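Local coordinates for protein Exo-1,5-alpha-l-arabinofuranobiosidase (Gibberella zeae, PDB 2YDT) that probably releases arabinobiose from the ends of alpha-1,5-linked L-arabinan chains, and here holds an arabinofuranose and an iminosugar inhibitor in its binding pocket, at residues P26-A31 against W45-P50; Q89-P94 against P157-Y162; K165-Y170 against H185-D190. All coordinates share one frame; numbering follows the deposited sequence. Where two conformers were deposited one is given.

Contact 1 of 3, residues P26-A31 against W45-P50; sequences PQVLYA and WENYSP. With AHR (alpha-L-arabinofuranose), chain C.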
loop_
_atom_site.group_PDB
_atom_site.type_symbol
_atom_site.label_atom_id
_atom_site.label_comp_id
_atom_site.label_asym_id
_atom_site.label_seq_id
_atom_site.Cartn_x
_atom_site.Cartn_y
_atom_site.Cartn_z
ATOM N N PRO A 26 -2.688 -13.771 -11.649
ATOM C CA PRO A 26 -3.294 -14.278 -10.395
ATOM C C PRO A 26 -4.768 -13.939 -10.179
ATOM O O PRO A 26 -5.307 -14.256 -9.115
ATOM C CB PRO A 26 -2.441 -13.601 -9.328
ATOM C CG PRO A 26 -2.180 -12.254 -9.917
ATOM C CD PRO A 26 -1.935 -12.525 -11.386
ATOM N N GLN A 27 -5.397 -13.271 -11.149
ATOM C CA GLN A 27 -6.838 -12.998 -11.198
ATOM C C GLN A 27 -7.203 -11.744 -10.420
ATOM O O GLN A 27 -7.806 -10.825 -10.963
ATOM C CB GLN A 27 -7.705 -14.218 -10.838
ATOM C CG GLN A 27 -7.383 -15.461 -11.667
ATOM C CD GLN A 27 -8.349 -16.584 -11.411
ATOM O OE1 GLN A 27 -8.522 -16.976 -10.269
ATOM N NE2 GLN A 27 -9.013 -17.103 -12.468
ATOM N N VAL A 28 -6.846 -11.722 -9.148
ATOM C CA VAL A 28 -6.909 -10.536 -8.309
ATOM C C VAL A 28 -5.609 -10.503 -7.510
ATOM O O VAL A 28 -4.962 -11.548 -7.328
ATOM C CB VAL A 28 -8.121 -10.530 -7.396
ATOM C CG1 VAL A 28 -9.417 -10.485 -8.240
ATOM C CG2 VAL A 28 -8.105 -11.752 -6.387
ATOM N N LEU A 29 -5.225 -9.311 -7.036
ATOM C CA LEU A 29 -4.025 -9.135 -6.218
ATOM C C LEU A 29 -4.107 -7.702 -5.681
ATOM O O LEU A 29 -4.793 -6.847 -6.257
ATOM C CB LEU A 29 -2.755 -9.311 -7.082
ATOM C CG LEU A 29 -1.448 -9.555 -6.334
ATOM C CD1 LEU A 29 -1.428 -10.986 -5.696
ATOM C CD2 LEU A 29 -0.220 -9.312 -7.226
ATOM N N TYR A 30 -3.392 -7.410 -4.589
ATOM C CA TYR A 30 -3.129 -5.993 -4.233
ATOM C C TYR A 30 -4.363 -5.264 -3.758
ATOM O O TYR A 30 -4.785 -4.262 -4.347
ATOM C CB TYR A 30 -2.428 -5.253 -5.409
ATOM C CG TYR A 30 -1.448 -4.177 -4.975
ATOM C CD1 TYR A 30 -0.061 -4.381 -5.090
ATOM C CD2 TYR A 30 -1.891 -2.945 -4.500
ATOM C CE1 TYR A 30 0.846 -3.430 -4.725
ATOM C CE2 TYR A 30 -0.986 -1.969 -4.120
ATOM C CZ TYR A 30 0.378 -2.199 -4.254
ATOM O OH TYR A 30 1.299 -1.225 -3.880
ATOM N N ALA A 31 -4.951 -5.728 -2.656
ATOM C CA ALA A 31 -6.155 -5.125 -2.089
ATOM C C ALA A 31 -5.823 -3.864 -1.296
ATOM O O ALA A 31 -4.836 -3.828 -0.569
ATOM C CB ALA A 31 -6.897 -6.149 -1.161
ATOM N N TRP A 45 -8.576 -3.273 -6.029
ATOM C CA TRP A 45 -7.562 -4.294 -6.242
ATOM C C TRP A 45 -7.175 -4.315 -7.696
ATOM O O TRP A 45 -7.860 -3.689 -8.554
ATOM C CB TRP A 45 -8.069 -5.685 -5.854
ATOM C CG TRP A 45 -9.342 -6.139 -6.597
ATOM C CD1 TRP A 45 -9.393 -6.801 -7.782
ATOM C CD2 TRP A 45 -10.691 -5.909 -6.219
ATOM N NE1 TRP A 45 -10.688 -7.021 -8.163
ATOM C CE2 TRP A 45 -11.517 -6.492 -7.221
ATOM C CE3 TRP A 45 -11.303 -5.288 -5.113
ATOM C CZ2 TRP A 45 -12.907 -6.461 -7.156
ATOM C CZ3 TRP A 45 -12.684 -5.273 -5.040
ATOM C CH2 TRP A 45 -13.478 -5.848 -6.057
ATOM N N GLU A 46 -6.068 -5.011 -7.991
ATOM C CA GLU A 46 -5.669 -5.313 -9.395
ATOM C C GLU A 46 -6.613 -6.374 -9.922
ATOM O O GLU A 46 -6.716 -7.443 -9.338
ATOM C CB GLU A 46 -4.248 -5.858 -9.475
ATOM C CG GLU A 46 -3.172 -4.902 -8.999
ATOM C CD GLU A 46 -1.776 -5.504 -8.896
ATOM O OE1 GLU A 46 -1.592 -6.710 -9.058
ATOM O OE2 GLU A 46 -0.856 -4.718 -8.620
ATOM N N ASN A 47 -7.251 -6.117 -11.070
ATOM C CA ASN A 47 -8.306 -6.971 -11.606
ATOM C C ASN A 47 -7.870 -7.467 -12.984
ATOM O O ASN A 47 -7.790 -6.701 -13.952
ATOM C CB ASN A 47 -9.573 -6.119 -11.674
ATOM C CG ASN A 47 -10.842 -6.922 -11.930
ATOM O OD1 ASN A 47 -11.279 -7.661 -11.049
ATOM N ND2 ASN A 47 -11.474 -6.719 -13.110
ATOM N N TYR A 48 -7.463 -8.730 -13.038
ATOM C CA TYR A 48 -6.758 -9.302 -14.203
ATOM C C TYR A 48 -7.778 -9.891 -15.190
ATOM O O TYR A 48 -7.749 -11.078 -15.530
ATOM C CB TYR A 48 -5.710 -10.336 -13.795
ATOM C CG TYR A 48 -4.508 -9.803 -13.051
ATOM C CD1 TYR A 48 -3.278 -9.716 -13.666
ATOM C CD2 TYR A 48 -4.603 -9.372 -11.723
ATOM C CE1 TYR A 48 -2.146 -9.217 -13.008
ATOM C CE2 TYR A 48 -3.486 -8.868 -11.062
ATOM C CZ TYR A 48 -2.255 -8.797 -11.698
ATOM O OH TYR A 48 -1.140 -8.294 -11.058
ATOM N N SER A 49 -8.582 -9.001 -15.731
ATOM C CA SER A 49 -9.629 -9.404 -16.675
ATOM C C SER A 49 -9.035 -9.674 -18.060
ATOM O O SER A 49 -7.989 -9.179 -18.407
ATOM C CB SER A 49 -10.719 -8.333 -16.733
ATOM O OG SER A 49 -10.162 -7.084 -17.095
ATOM N N PRO A 50 -9.730 -10.494 -18.875
ATOM C CA PRO A 50 -9.295 -10.696 -20.262
ATOM C C PRO A 50 -9.548 -9.425 -21.065
ATOM O O PRO A 50 -10.636 -8.863 -20.989
ATOM C CB PRO A 50 -10.212 -11.852 -20.755
ATOM C CG PRO A 50 -11.011 -12.268 -19.564
ATOM C CD PRO A 50 -10.994 -11.176 -18.568
HETATM O O5 AHR C . 1.588 -5.634 -8.323
HETATM C C5 AHR C . 1.913 -6.648 -9.289
HETATM C C4 AHR C . 3.348 -7.097 -9.165
HETATM O O4 AHR C . 4.271 -6.062 -9.440
HETATM C C3 AHR C . 3.739 -8.162 -10.207
HETATM O O3 AHR C . 3.314 -9.502 -9.851
HETATM C C2 AHR C . 5.246 -8.075 -10.174
HETATM O O2 AHR C . 5.911 -8.453 -11.388
HETATM C C1 AHR C . 5.490 -6.627 -9.848
#
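Glu46 N donates to Leu29 O at 2.8 Å and Tyr48 N to Gln27 O at 3.0 Å. With a weak bond from Leu29 N to Glu46 O, they join the two antiparallel segments. Val28 CA adds a C-H...O contact to Glu46 O at 3.3 Å.

Among the apolar contacts, Pro26 lies over one face of Tyr48. Its CD stands 3.7 Å from the centroid of the Tyr48 ring and 10° off the normal, a CH-pi contact for which a proline ring, here following a cis peptide bond, is well shaped. Val28 CG1 packs against the pyrrole part of Trp45, 3.7 Å from Trp45 NE1, while that same NE1 donates to Asn47 OD1.

The polar contacts gather on Glu46. Extended beyond CG (chi2 172°), its chain carries the carboxylate past Tyr30 CB, which lies 3.6 Å from Glu46 CD; the carboxylate and Tyr30 ring planes are only 15° apart. Tyr48 OH donates to Glu46 OE1 at 2.6 Å from above the carboxylate plane. Glu46 OE2 accepts a hydrogen bond from O5 of the arabinofuranose at 2.6 Å and another from the backbone N of Gln87, so both oxygens of this buried acid are used. The antiparallel hairpin of strands 28-35 and 41-47 thus supplies one wall of the arabinofuranose pocket.

Contact 2 of 3, residues Q89-P94 against P157-Y162; sequences QLYELP and PFLMTY. With SO4 (sulfate ion), chain H.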
loop_
_atom_site.group_PDB
_atom_site.type_symbol
_atom_site.label_atom_id
_atom_site.label_comp_id
_atom_site.label_asym_id
_atom_site.label_seq_id
_atom_site.Cartn_x
_atom_site.Cartn_y
_atom_site.Cartn_z
ATOM N N GLN A 89 -4.050 2.513 -5.201
ATOM C CA GLN A 89 -3.981 3.060 -3.811
ATOM C C GLN A 89 -5.070 4.113 -3.679
ATOM O O GLN A 89 -5.125 5.066 -4.446
ATOM C CB GLN A 89 -2.583 3.601 -3.494
ATOM C CG GLN A 89 -2.459 4.238 -2.108
ATOM C CD GLN A 89 -2.511 3.207 -1.015
ATOM O OE1 GLN A 89 -3.197 3.427 0.021
ATOM N NE2 GLN A 89 -1.846 2.122 -1.195
ATOM N N LEU A 90 -5.958 3.941 -2.707
ATOM C CA LEU A 90 -7.025 4.903 -2.445
ATOM C C LEU A 90 -6.629 5.816 -1.299
ATOM O O LEU A 90 -5.990 5.382 -0.311
ATOM C CB LEU A 90 -8.328 4.168 -2.073
ATOM C CG LEU A 90 -8.950 3.328 -3.202
ATOM C CD1 LEU A 90 -10.064 2.420 -2.639
ATOM C CD2 LEU A 90 -9.523 4.311 -4.268
ATOM N N TYR A 91 -7.092 7.064 -1.353
ATOM C CA TYR A 91 -6.697 8.077 -0.367
ATOM C C TYR A 91 -7.762 9.177 -0.366
ATOM O O TYR A 91 -8.242 9.591 -1.419
ATOM C CB TYR A 91 -5.356 8.693 -0.771
ATOM C CG TYR A 91 -4.864 9.764 0.164
ATOM C CD1 TYR A 91 -4.377 9.415 1.407
ATOM C CD2 TYR A 91 -4.916 11.106 -0.187
ATOM C CE1 TYR A 91 -3.968 10.358 2.318
ATOM C CE2 TYR A 91 -4.463 12.073 0.706
ATOM C CZ TYR A 91 -4.006 11.703 1.949
ATOM O OH TYR A 91 -3.586 12.652 2.882
ATOM N N GLU A 92 -8.124 9.670 0.797
ATOM C CA GLU A 92 -9.062 10.794 0.879
ATOM C C GLU A 92 -8.314 12.065 1.253
ATOM O O GLU A 92 -7.602 12.101 2.276
ATOM C CB GLU A 92 -10.137 10.491 1.935
ATOM C CG GLU A 92 -11.216 11.580 2.076
ATOM C CD GLU A 92 -12.117 11.367 3.296
ATOM O OE1 GLU A 92 -11.598 11.331 4.449
ATOM O OE2 GLU A 92 -13.338 11.262 3.108
ATOM N N LEU A 93 -8.513 13.131 0.473
ATOM C CA LEU A 93 -7.909 14.418 0.832
ATOM C C LEU A 93 -8.387 14.951 2.185
ATOM O O LEU A 93 -9.614 15.104 2.402
ATOM C CB LEU A 93 -8.231 15.458 -0.241
ATOM C CG LEU A 93 -7.613 15.244 -1.626
ATOM C CD1 LEU A 93 -7.765 16.546 -2.499
ATOM C CD2 LEU A 93 -6.121 14.794 -1.592
ATOM N N PRO A 94 -7.442 15.255 3.082
ATOM C CA PRO A 94 -7.811 15.805 4.402
ATOM C C PRO A 94 -7.888 17.336 4.380
ATOM O O PRO A 94 -8.257 17.926 5.371
ATOM C CB PRO A 94 -6.678 15.308 5.296
ATOM C CG PRO A 94 -5.506 15.273 4.401
ATOM C CD PRO A 94 -6.000 14.951 3.019
ATOM N N PRO A 157 2.558 3.279 -5.830
ATOM C CA PRO A 157 2.316 4.570 -5.164
ATOM C C PRO A 157 1.702 4.488 -3.779
ATOM O O PRO A 157 0.822 3.656 -3.512
ATOM C CB PRO A 157 1.360 5.301 -6.109
ATOM C CG PRO A 157 0.612 4.152 -6.803
ATOM C CD PRO A 157 1.674 3.082 -6.996
ATOM N N PHE A 158 2.092 5.420 -2.922
ATOM C CA PHE A 158 1.484 5.598 -1.606
ATOM C C PHE A 158 1.363 7.114 -1.348
ATOM O O PHE A 158 2.325 7.860 -1.517
ATOM C CB PHE A 158 2.284 4.925 -0.474
ATOM C CG PHE A 158 1.583 4.977 0.862
ATOM C CD1 PHE A 158 0.673 4.021 1.206
ATOM C CD2 PHE A 158 1.827 6.023 1.761
ATOM C CE1 PHE A 158 -0.006 4.083 2.383
ATOM C CE2 PHE A 158 1.159 6.108 2.944
ATOM C CZ PHE A 158 0.224 5.145 3.271
ATOM N N LEU A 159 0.173 7.557 -0.947
ATOM C CA LEU A 159 -0.124 8.998 -0.770
ATOM C C LEU A 159 -0.274 9.398 0.687
ATOM O O LEU A 159 -0.915 8.712 1.467
ATOM C CB LEU A 159 -1.430 9.362 -1.506
ATOM C CG LEU A 159 -1.356 9.331 -3.033
ATOM C CD1 LEU A 159 -2.804 9.189 -3.619
ATOM C CD2 LEU A 159 -0.657 10.547 -3.597
ATOM N N MET A 160 0.273 10.564 1.034
ATOM C CA MET A 160 0.117 11.116 2.378
ATOM C C MET A 160 0.331 12.640 2.349
ATOM O O MET A 160 1.238 13.143 1.698
ATOM C CB MET A 160 1.158 10.495 3.317
ATOM C CG MET A 160 0.928 10.843 4.783
ATOM S SD MET A 160 2.264 10.269 5.879
ATOM C CE MET A 160 3.527 11.433 5.448
ATOM N N THR A 161 -0.495 13.367 3.095
ATOM C CA THR A 161 -0.344 14.809 3.242
ATOM C C THR A 161 0.704 15.131 4.302
ATOM O O THR A 161 0.804 14.425 5.317
ATOM C CB THR A 161 -1.685 15.451 3.576
ATOM O OG1 THR A 161 -2.580 15.340 2.446
ATOM C CG2 THR A 161 -1.548 16.967 3.909
ATOM N N TYR A 162 1.478 16.189 4.073
ATOM C CA TYR A 162 2.380 16.761 5.107
ATOM C C TYR A 162 2.326 18.262 4.973
ATOM O O TYR A 162 2.782 18.798 3.970
ATOM C CB TYR A 162 3.812 16.287 4.935
ATOM C CG TYR A 162 4.788 16.923 5.915
ATOM C CD1 TYR A 162 4.655 16.725 7.288
ATOM C CD2 TYR A 162 5.803 17.767 5.465
ATOM C CE1 TYR A 162 5.535 17.311 8.201
ATOM C CE2 TYR A 162 6.685 18.317 6.361
ATOM C CZ TYR A 162 6.542 18.094 7.709
ATOM O OH TYR A 162 7.465 18.655 8.588
HETATM S S SO4 H . -3.215 11.572 5.881
HETATM O O1 SO4 H . -2.333 12.132 4.896
HETATM O O2 SO4 H . -3.087 10.083 5.868
HETATM O O3 SO4 H . -2.899 12.122 7.191
HETATM O O4 SO4 H . -4.600 11.925 5.619
#
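Strand 89-92, with Gln89 and Tyr91, and strand 157-162, with Leu159 and Thr161, run side by side in the same direction, 10° apart, but their axes come no closer than 7.2 Å, so side chains rather than main-chain bonds fill the gap. Tyr91 spans it. With CG anti to the backbone N (chi1 179°), the ring extends over Leu159, whose CB sits above one face, off-centre, 3.8 Å from Tyr91 CG in a CH-pi contact. A long aromatic side chain suits this position, because it can cover a leucine with its face and still carry a hydroxyl to the polar end of the contact. There Thr161 OG1 donates to Tyr91 OH at 2.9 Å, the two side chains crossing at about a right angle.

Each strand is the first of its four-stranded antiparallel sheet, and such strands lie innermost in the blades of a six-bladed beta-propeller. The contact therefore closes the seam between two successive blades near the central axis. Deeper in the seam, Gln89 CB rests 3.4 Å from Pro157 O, and Leu159 also packs on Leu106 and Leu168, one from the second strand of each blade.

A sulfate, probably taken from the crystallisation liquor, occupies the Thr161 end. Thr161 N donates to its O1 at 2.9 Å in a fairly straight bond (163°), and that oxygen lies in the plane of the Tyr91 ring, by the hydroxyl. Pro94, nearer the surface, slides past Thr161 with its CD 3.5 Å from Thr161 OG1, while Pro94 CG and Met160 CG both border the anion.

Contact 3 of 3, residues K165-Y170 against H185-D190; sequences KLILYY and HQTTTD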
loop_
_atom_site.group_PDB
_atom_site.type_symbol
_atom_site.label_atom_id
_atom_site.label_comp_id
_atom_site.label_asym_id
_atom_site.label_seq_id
_atom_site.Cartn_x
_atom_site.Cartn_y
_atom_site.Cartn_z
ATOM N N LYS A 165 1.716 20.181 1.563
ATOM C CA LYS A 165 2.043 19.341 0.404
ATOM C C LYS A 165 1.343 17.996 0.449
ATOM O O LYS A 165 1.103 17.441 1.522
ATOM C CB LYS A 165 3.535 19.064 0.308
ATOM C CG LYS A 165 4.417 20.284 0.140
ATOM C CD LYS A 165 5.854 19.909 0.180
ATOM C CE LYS A 165 6.736 21.125 0.353
ATOM N NZ LYS A 165 8.177 20.811 0.306
ATOM N N LEU A 166 1.075 17.462 -0.722
ATOM C CA LEU A 166 0.694 16.038 -0.853
ATOM C C LEU A 166 1.942 15.296 -1.371
ATOM O O LEU A 166 2.558 15.693 -2.359
ATOM C CB LEU A 166 -0.484 15.865 -1.804
ATOM C CG LEU A 166 -0.932 14.435 -2.136
ATOM C CD1 LEU A 166 -1.543 13.763 -0.903
ATOM C CD2 LEU A 166 -1.903 14.420 -3.342
ATOM N N ILE A 167 2.324 14.233 -0.671
ATOM C CA ILE A 167 3.498 13.433 -1.034
ATOM C C ILE A 167 3.053 12.105 -1.637
ATOM O O ILE A 167 2.167 11.445 -1.100
ATOM C CB ILE A 167 4.409 13.137 0.193
ATOM C CG1 ILE A 167 4.692 14.427 0.979
ATOM C CG2 ILE A 167 5.711 12.451 -0.242
ATOM C CD1 ILE A 167 5.425 14.214 2.246
ATOM N N LEU A 168 3.676 11.732 -2.747
ATOM C CA LEU A 168 3.459 10.445 -3.391
ATOM C C LEU A 168 4.780 9.723 -3.385
ATOM O O LEU A 168 5.730 10.114 -4.057
ATOM C CB LEU A 168 2.884 10.607 -4.801
ATOM C CG LEU A 168 2.275 9.357 -5.421
ATOM C CD1 LEU A 168 1.294 9.708 -6.547
ATOM C CD2 LEU A 168 3.377 8.427 -5.941
ATOM N N TYR A 169 4.820 8.652 -2.581
ATOM C CA TYR A 169 5.976 7.773 -2.409
ATOM C C TYR A 169 5.849 6.600 -3.342
ATOM O O TYR A 169 4.756 6.067 -3.536
ATOM C CB TYR A 169 5.992 7.214 -0.990
ATOM C CG TYR A 169 6.106 8.227 0.123
ATOM C CD1 TYR A 169 7.354 8.611 0.624
ATOM C CD2 TYR A 169 4.990 8.728 0.740
ATOM C CE1 TYR A 169 7.465 9.528 1.666
ATOM C CE2 TYR A 169 5.098 9.658 1.765
ATOM C CZ TYR A 169 6.327 10.026 2.226
ATOM O OH TYR A 169 6.401 10.932 3.277
ATOM N N TYR A 170 6.961 6.183 -3.962
ATOM C CA TYR A 170 6.929 5.021 -4.809
ATOM C C TYR A 170 8.294 4.330 -4.948
ATOM O O TYR A 170 9.279 4.770 -4.321
ATOM C CB TYR A 170 6.335 5.407 -6.174
ATOM C CG TYR A 170 7.063 6.493 -6.960
ATOM C CD1 TYR A 170 7.929 6.169 -8.004
ATOM C CD2 TYR A 170 6.826 7.845 -6.709
ATOM C CE1 TYR A 170 8.515 7.132 -8.789
ATOM C CE2 TYR A 170 7.445 8.834 -7.486
ATOM C CZ TYR A 170 8.293 8.462 -8.518
ATOM O OH TYR A 170 8.909 9.432 -9.321
ATOM N N HIS A 185 10.163 9.882 -3.761
ATOM C CA HIS A 185 8.863 10.561 -3.725
ATOM C C HIS A 185 8.865 11.793 -4.602
ATOM O O HIS A 185 9.922 12.318 -4.984
ATOM C CB HIS A 185 8.410 10.913 -2.310
ATOM C CG HIS A 185 9.100 12.094 -1.698
ATOM N ND1 HIS A 185 10.126 11.973 -0.780
ATOM C CD2 HIS A 185 8.864 13.425 -1.826
ATOM C CE1 HIS A 185 10.515 13.184 -0.401
ATOM N NE2 HIS A 185 9.780 14.086 -1.038
ATOM N N GLN A 186 7.650 12.247 -4.920
ATOM C CA GLN A 186 7.441 13.566 -5.476
ATOM C C GLN A 186 6.326 14.227 -4.687
ATOM O O GLN A 186 5.480 13.548 -4.092
ATOM C CB GLN A 186 7.090 13.500 -6.967
ATOM C CG GLN A 186 8.261 13.032 -7.847
ATOM C CD GLN A 186 7.878 12.843 -9.289
ATOM O OE1 GLN A 186 7.710 11.725 -9.772
ATOM N NE2 GLN A 186 7.715 13.963 -10.002
ATOM N N THR A 187 6.309 15.566 -4.690
ATOM C CA THR A 187 5.261 16.292 -3.998
ATOM C C THR A 187 4.445 17.181 -4.954
ATOM O O THR A 187 4.881 17.496 -6.063
ATOM C CB THR A 187 5.841 17.195 -2.861
ATOM O OG1 THR A 187 6.601 18.301 -3.419
ATOM C CG2 THR A 187 6.702 16.408 -1.884
ATOM N N THR A 188 3.264 17.570 -4.493
ATOM C CA THR A 188 2.424 18.486 -5.256
ATOM C C THR A 188 1.640 19.405 -4.315
ATOM O O THR A 188 1.324 19.027 -3.178
ATOM C CB THR A 188 1.466 17.741 -6.179
ATOM O OG1 THR A 188 0.805 18.674 -7.043
ATOM C CG2 THR A 188 0.425 16.947 -5.400
ATOM N N THR A 189 1.292 20.606 -4.811
ATOM C CA THR A 189 0.413 21.481 -4.093
ATOM C C THR A 189 -0.915 21.709 -4.818
ATOM O O THR A 189 -1.868 22.188 -4.204
ATOM C CB THR A 189 1.088 22.826 -3.841
ATOM O OG1 THR A 189 1.540 23.379 -5.090
ATOM C CG2 THR A 189 2.282 22.643 -2.890
ATOM N N ASP A 190 -0.988 21.336 -6.092
ATOM C CA ASP A 190 -2.229 21.500 -6.888
ATOM C C ASP A 190 -2.744 20.220 -7.533
ATOM O O ASP A 190 -3.734 20.250 -8.273
ATOM C CB ASP A 190 -2.060 22.620 -7.922
ATOM C CG ASP A 190 -1.137 22.257 -9.063
ATOM O OD1 ASP A 190 -0.403 21.227 -8.976
ATOM O OD2 ASP A 190 -1.101 22.967 -10.084
HETATM O O HOH W 1 8.669 19.692 -2.497
#
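Leu166 with Thr188 and Leu168 with Gln186 are the hydrogen-bonded pairs of this antiparallel contact, each satisfying both of its N-H groups and both of its carbonyls across the strands. Leu166 N reaches Thr188 O at 2.9 Å in an almost straight bond (176°), Leu168 N reaches Gln186 O equally closely, and Gln186 N returns to Leu168 O at 3.0 Å. The intervening residues turn their main-chain groups away from each other, to neighbours on the far sides: Thr187 bonds to Ser195, and Ile167 to Met160.

Between side chains, Tyr170 OH donates to Gln186 OE1 at 2.6 Å. Chi1 of 59° sets the tyrosine ring between its own backbone N and carbonyl carbon, while Gln186 extends to meet the hydroxyl, the amide and ring planes being 54° apart. Both groups have a second partner, since Arg174 NH2 bonds to Tyr170 OH and Gln186 NE2 to Ser195 O; a glutamine suits a buried place that asks for both an acceptor and a donor. His185 ND1 is likewise taken by Asp200, while its CD2 packs obliquely 3.7 Å from Ile167 CG2. On the opposite face of the sheet, Thr188 turns its methyl CG2 to Leu166 CB at 3.9 Å and gives its hydroxyl to Lys193 O.

Toward the surface, a water joins Lys165 NZ (3.1 Å) and Thr187 OG1 (2.7 Å), and the ammonium also bonds to Gln254.

These are the second and third strands of one propeller blade. Strand 154-162 lies beyond 165-172 and strand 198-201 beyond 182-188, while strand 134-142, the outermost of the preceding blade, packs on Leu168, Tyr170 and Gln186.

The three contacts follow one another along the chain and belong to three successive blades of the propeller. Contact 1 joins the two inner strands of the blade that begins with strand 28-35. Contact 2 crosses from the next blade to the one after it, pairing strand 87-92 with 154-162, and contact 3 lies within that third blade. Contacts 2 and 3 touch, their centres 9 Å apart, because strands 154-162 and 165-172 are sheet neighbours, bonded for example from Phe158 N to Tyr169 O. Contact 1 stands 22 Å and 26 Å from them, centre to centre. Of the three, contact 1 alone holds sugar-pocket residues, whereas the others hold blades together and build one internally.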